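PDB 3PZF: serpin 2 from Anopheles gambiae, which inhibits the serine proteases CLIPB9, CLIPB10 and CLIPB4 that lead to phenoloxidase activation, and so restrains melanization in mosquito hemolymph. Local coordinates for residues Ile55-Asp60 with Thr130-Met135; Leu237-Arg240 with Ala245-Phe248. All coordinates share one frame; numbering follows the deposited sequence.

Contact 1 of 2, residues Ile55-Asp60 with Thr130-Met135; sequences IYEASD and THYHAM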
loop_
_atom_site.group_PDB
_atom_site.type_symbol
_atom_site.label_atom_id
_atom_site.label_comp_id
_atom_site.label_asym_id
_atom_site.label_seq_id
_atom_site.Cartn_x
_atom_site.Cartn_y
_atom_site.Cartn_z
ATOM N N ILE A 55 -13.586 -10.552 1.044
ATOM C CA ILE A 55 -13.942 -11.509 2.064
ATOM C C ILE A 55 -15.340 -11.219 2.578
ATOM O O ILE A 55 -16.127 -12.155 2.805
ATOM C CB ILE A 55 -12.919 -11.504 3.215
ATOM C CG1 ILE A 55 -11.597 -12.101 2.712
ATOM C CG2 ILE A 55 -13.459 -12.293 4.399
ATOM C CD1 ILE A 55 -10.401 -11.961 3.695
ATOM N N TYR A 56 -15.663 -9.935 2.735
ATOM C CA TYR A 56 -17.030 -9.513 3.053
ATOM C C TYR A 56 -18.045 -10.034 2.031
ATOM O O TYR A 56 -19.065 -10.594 2.403
ATOM C CB TYR A 56 -17.086 -7.982 3.160
ATOM C CG TYR A 56 -18.414 -7.431 3.637
ATOM C CD1 TYR A 56 -18.772 -7.504 4.973
ATOM C CD2 TYR A 56 -19.285 -6.814 2.753
ATOM C CE1 TYR A 56 -19.980 -6.967 5.415
ATOM C CE2 TYR A 56 -20.498 -6.288 3.183
ATOM C CZ TYR A 56 -20.832 -6.368 4.515
ATOM O OH TYR A 56 -22.028 -5.846 4.962
ATOM N N GLU A 57 -17.746 -9.881 0.742
ATOM C CA GLU A 57 -18.618 -10.354 -0.332
ATOM C C GLU A 57 -18.808 -11.878 -0.277
ATOM O O GLU A 57 -19.887 -12.389 -0.627
ATOM C CB GLU A 57 -18.008 -9.965 -1.691
ATOM C CG GLU A 57 -18.120 -8.452 -2.015
ATOM C CD GLU A 57 -19.369 -8.097 -2.819
ATOM O OE1 GLU A 57 -20.354 -8.915 -2.869
ATOM O OE2 GLU A 57 -19.369 -6.986 -3.407
ATOM N N ALA A 58 -17.784 -12.583 0.186
ATOM C CA ALA A 58 -17.834 -14.061 0.229
ATOM C C ALA A 58 -18.606 -14.563 1.429
ATOM O O ALA A 58 -19.020 -15.716 1.473
ATOM C CB ALA A 58 -16.431 -14.630 0.289
ATOM N N SER A 59 -18.778 -13.702 2.423
ATOM C CA SER A 59 -19.444 -14.098 3.652
ATOM C C SER A 59 -20.956 -13.981 3.595
ATOM O O SER A 59 -21.518 -13.040 3.020
ATOM C CB SER A 59 -18.951 -13.253 4.820
ATOM O OG SER A 59 -19.857 -13.387 5.904
ATOM N N ASP A 60 -21.610 -14.944 4.227
ATOM C CA ASP A 60 -23.063 -14.988 4.300
ATOM C C ASP A 60 -23.599 -13.714 4.937
ATOM O O ASP A 60 -24.625 -13.162 4.525
ATOM C CB ASP A 60 -23.485 -16.177 5.156
ATOM C CG ASP A 60 -24.885 -16.631 4.856
ATOM O OD1 ASP A 60 -25.345 -16.391 3.717
ATOM O OD2 ASP A 60 -25.518 -17.223 5.757
ATOM N N THR A 130 -15.278 -8.205 -11.940
ATOM C CA THR A 130 -15.888 -6.972 -12.448
ATOM C C THR A 130 -15.641 -5.773 -11.537
ATOM O O THR A 130 -15.188 -4.722 -12.000
ATOM C CB THR A 130 -17.416 -7.152 -12.658
ATOM O OG1 THR A 130 -17.632 -8.103 -13.710
ATOM C CG2 THR A 130 -18.085 -5.843 -13.023
ATOM N N HIS A 131 -15.934 -5.930 -10.245
ATOM C CA HIS A 131 -15.894 -4.794 -9.332
ATOM C C HIS A 131 -14.558 -4.655 -8.594
ATOM O O HIS A 131 -14.188 -3.555 -8.228
ATOM C CB HIS A 131 -17.015 -4.897 -8.300
ATOM C CG HIS A 131 -18.381 -5.047 -8.898
ATOM N ND1 HIS A 131 -19.132 -3.968 -9.313
ATOM C CD2 HIS A 131 -19.134 -6.147 -9.140
ATOM C CE1 HIS A 131 -20.291 -4.398 -9.784
ATOM N NE2 HIS A 131 -20.317 -5.719 -9.692
ATOM N N TYR A 132 -13.857 -5.759 -8.362
ATOM C CA TYR A 132 -12.666 -5.724 -7.498
ATOM C C TYR A 132 -11.408 -6.104 -8.245
ATOM O O TYR A 132 -10.322 -6.146 -7.669
ATOM C CB TYR A 132 -12.875 -6.636 -6.282
ATOM C CG TYR A 132 -14.117 -6.252 -5.493
ATOM C CD1 TYR A 132 -14.124 -5.106 -4.692
ATOM C CD2 TYR A 132 -15.288 -7.005 -5.570
ATOM C CE1 TYR A 132 -15.252 -4.733 -3.974
ATOM C CE2 TYR A 132 -16.416 -6.642 -4.862
ATOM C CZ TYR A 132 -16.401 -5.513 -4.068
ATOM O OH TYR A 132 -17.533 -5.158 -3.369
ATOM N N HIS A 133 -11.557 -6.376 -9.533
ATOM C CA HIS A 133 -10.427 -6.725 -10.375
ATOM C C HIS A 133 -9.555 -7.786 -9.708
ATOM O O HIS A 133 -8.323 -7.693 -9.689
ATOM C CB HIS A 133 -9.671 -5.451 -10.742
ATOM C CG HIS A 133 -10.520 -4.511 -11.541
ATOM N ND1 HIS A 133 -10.888 -4.775 -12.843
ATOM C CD2 HIS A 133 -11.148 -3.360 -11.200
ATOM C CE1 HIS A 133 -11.665 -3.802 -13.286
ATOM N NE2 HIS A 133 -11.839 -2.932 -12.306
ATOM N N ALA A 134 -10.249 -8.782 -9.165
ATOM C CA ALA A 134 -9.657 -9.940 -8.498
ATOM C C ALA A 134 -10.103 -11.234 -9.180
ATOM O O ALA A 134 -11.164 -11.281 -9.821
ATOM C CB ALA A 134 -10.090 -9.955 -7.042
ATOM N N MET A 135 -9.316 -12.298 -9.023
ATOM C CA MET A 135 -9.657 -13.577 -9.642
ATOM C C MET A 135 -9.478 -14.719 -8.645
ATOM O O MET A 135 -8.962 -14.508 -7.545
ATOM C CB MET A 135 -8.792 -13.807 -10.879
ATOM C CG MET A 135 -9.095 -12.827 -12.001
ATOM S SD MET A 135 -8.274 -13.209 -13.565
ATOM C CE MET A 135 -7.058 -11.884 -13.643
#

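Contact 2 of 2, residues Leu237-Arg240 with Ala245-Phe248; sequences LPYR and AMYF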
loop_
_atom_site.group_PDB
_atom_site.type_symbol
_atom_site.label_atom_id
_atom_site.label_comp_id
_atom_site.label_asym_id
_atom_site.label_seq_id
_atom_site.Cartn_x
_atom_site.Cartn_y
_atom_site.Cartn_z
ATOM N N LEU A 237 5.849 15.458 -3.820
ATOM C CA LEU A 237 6.445 15.359 -5.157
ATOM C C LEU A 237 5.460 14.653 -6.080
ATOM O O LEU A 237 5.199 13.454 -5.908
ATOM C CB LEU A 237 7.754 14.542 -5.140
ATOM C CG LEU A 237 8.844 15.104 -4.228
ATOM C CD1 LEU A 237 10.148 14.258 -4.445
ATOM C CD2 LEU A 237 9.078 16.614 -4.471
ATOM N N PRO A 238 4.906 15.385 -7.043
ATOM C CA PRO A 238 3.917 14.834 -7.971
ATOM C C PRO A 238 4.547 13.959 -9.051
ATOM O O PRO A 238 5.681 14.207 -9.445
ATOM C CB PRO A 238 3.327 16.087 -8.616
ATOM C CG PRO A 238 4.446 17.102 -8.535
ATOM C CD PRO A 238 5.056 16.846 -7.209
ATOM N N TYR A 239 3.805 12.959 -9.523
ATOM C CA TYR A 239 4.183 12.224 -10.722
ATOM C C TYR A 239 3.427 12.748 -11.944
ATOM O O TYR A 239 2.327 13.278 -11.808
ATOM C CB TYR A 239 3.843 10.735 -10.559
ATOM C CG TYR A 239 4.632 9.992 -9.507
ATOM C CD1 TYR A 239 5.890 9.458 -9.793
ATOM C CD2 TYR A 239 4.098 9.780 -8.245
ATOM C CE1 TYR A 239 6.599 8.747 -8.833
ATOM C CE2 TYR A 239 4.800 9.059 -7.283
ATOM C CZ TYR A 239 6.046 8.555 -7.582
ATOM O OH TYR A 239 6.744 7.841 -6.627
ATOM N N ARG A 240 3.976 12.556 -13.141
ATOM C CA ARG A 240 3.270 12.931 -14.365
ATOM C C ARG A 240 1.990 12.116 -14.496
ATOM O O ARG A 240 1.948 10.951 -14.111
ATOM C CB ARG A 240 4.152 12.700 -15.593
ATOM C CG ARG A 240 5.440 13.517 -15.566
ATOM C CD ARG A 240 6.146 13.554 -16.901
ATOM N NE ARG A 240 7.384 14.323 -16.766
ATOM C CZ ARG A 240 7.463 15.652 -16.849
ATOM N NH1 ARG A 240 6.374 16.381 -17.093
ATOM N NH2 ARG A 240 8.640 16.255 -16.694
ATOM N N ALA A 245 0.750 11.404 -6.532
ATOM C CA ALA A 245 1.886 12.138 -5.937
ATOM C C ALA A 245 2.456 11.354 -4.774
ATOM O O ALA A 245 1.743 10.575 -4.179
ATOM C CB ALA A 245 1.399 13.530 -5.463
ATOM N N MET A 246 3.750 11.505 -4.470
ATOM C CA MET A 246 4.306 10.890 -3.273
ATOM C C MET A 246 4.459 11.954 -2.214
ATOM O O MET A 246 5.040 13.011 -2.459
ATOM C CB MET A 246 5.669 10.214 -3.518
ATOM C CG MET A 246 6.235 9.564 -2.241
ATOM S SD MET A 246 7.737 8.536 -2.523
ATOM C CE MET A 246 7.071 7.003 -3.160
ATOM N N TYR A 247 3.958 11.668 -1.019
ATOM C CA TYR A 247 4.165 12.571 0.110
ATOM C C TYR A 247 5.215 12.013 1.048
ATOM O O TYR A 247 5.323 10.792 1.200
ATOM C CB TYR A 247 2.871 12.741 0.892
ATOM C CG TYR A 247 1.864 13.700 0.294
ATOM C CD1 TYR A 247 0.926 13.260 -0.642
ATOM C CD2 TYR A 247 1.830 15.055 0.685
ATOM C CE1 TYR A 247 -0.025 14.151 -1.186
ATOM C CE2 TYR A 247 0.873 15.929 0.153
ATOM C CZ TYR A 247 -0.037 15.477 -0.782
ATOM O OH TYR A 247 -0.987 16.390 -1.272
ATOM N N PHE A 248 6.020 12.904 1.647
ATOM C CA PHE A 248 7.061 12.511 2.594
ATOM C C PHE A 248 6.782 13.230 3.896
ATOM O O PHE A 248 6.564 14.441 3.882
ATOM C CB PHE A 248 8.455 12.940 2.083
ATOM C CG PHE A 248 8.817 12.339 0.745
ATOM C CD1 PHE A 248 9.594 11.193 0.675
ATOM C CD2 PHE A 248 8.317 12.884 -0.438
ATOM C CE1 PHE A 248 9.894 10.620 -0.551
ATOM C CE2 PHE A 248 8.624 12.307 -1.670
ATOM C CZ PHE A 248 9.428 11.181 -1.723
#

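Contact 1 of 2, residues Ile55-Asp60 with Thr130-Met135
Glu57 and Tyr132 mark the closest backbone approach of residues 55-60 and 130-135, yet their CA atoms remain 10.4 Å apart, so the gap is bridged by side chains alone. Both CB atoms point toward the opposite segment, and these two residues account for essentially all of the 90 Å² buried between the segments. The link is one short hydrogen bond, in which Tyr132 OH donates to Glu57 OE2 over 2.6 Å. It uses the anti lone pair of OE2, the one turned away from OE1. The acceptor lies at the edge of the phenol and in its plane, 3.3 Å from Tyr132 CE2, while the carboxylate is rotated 74° from the ring.

Two torsions of the glutamate explain this approach. With chi1 at -73°, CG lies anti to the carbonyl carbon, and this methylene runs alongside the end of the phenol, Glu57 CG being 3.6 Å from Tyr132 OH and 3.8 Å from Tyr132 CE2. The bend at chi2 (-93°) then turns the carboxylate and sets OE2 at the hydroxyl edge of the ring. On the tyrosine side, His131 CB lies 3.8 Å above the plane of the Tyr132 ring, toward its rim, and so covers part of one face.

Glu57 OE2 has a second partner, a salt bridge from Arg87 NE, so two donors grip one buried oxygen; the guanidinium would probably favour the ionised carboxylate. The contact thus joins the ends of the helices called B and E in serpins, with helix D (83-98), which carries Arg87 and also packs on the phenol through Thr86, as third party. Just beyond, His133 with its positive phi leads into strand 134-139, where Met135 makes backbone bonds to Thr110 and Phe112 of strand 105-115.

Contact 2 of 2, residues Leu237-Arg240 with Ala245-Phe248
Leu237 and Met246 form an antiparallel hydrogen-bonded pair. Leu237 N donates to Met246 O (2.9 Å, 169° at the hydrogen), and Met246 N returns a bond to Leu237 O (2.8 Å). Next to it, Pro238 and Ala245 are a non-hydrogen-bonded pair with CA atoms 3.9 Å apart, a position in which the proline needs no N-H to pair across.

Apolar contacts occupy both faces of the hairpin. On the face of Leu237 and Met246, Leu237 CD1 meets Phe248 CE2 at 3.7 Å, the two side chains crossing near a right angle. Tyr239 CE2 packs on Met246 CB at 4.0 Å, and the thioether, bent at chi3 (-79°), carries Met246 CE to 3.6 Å from Tyr239 OH. On the other face, Ala245 CB rests 3.8 Å from Pro238 CA.

The main polar link of Tyr239 leaves the hairpin: its OH hydrogen-bonds Ser346 OG in the hinge region required for peptidase binding, while Trp189 stacks on its ring. Strand 374-380 continues the sheet beyond Ala245 and Tyr247, bonding them through Glu379 and Phe377, and Leu285 of strand 277-295 packs against Leu237 and Phe248.

In the fold
From the N terminus, helix 45-58 supplies the first half of contact 1, and the chain returns to it after 69 residues that include helix 83-98 and strand 105-115. Contact 1 therefore closes a long excursion of mixed helix, strand and loop before the chain enters strand 134-139. Contact 2 opens about a hundred residues later and closes a tight hairpin with four residues between its segments. The two are in series, neither nested nor crossed. Their centres lie 30 Å apart on opposite sides of the chain's centre, with nearest atoms about 20 Å apart. Contact 1 ties helices to one another beside strands 105-115 and 134-139; contact 2 joins neighbouring strands of serpin sheet B.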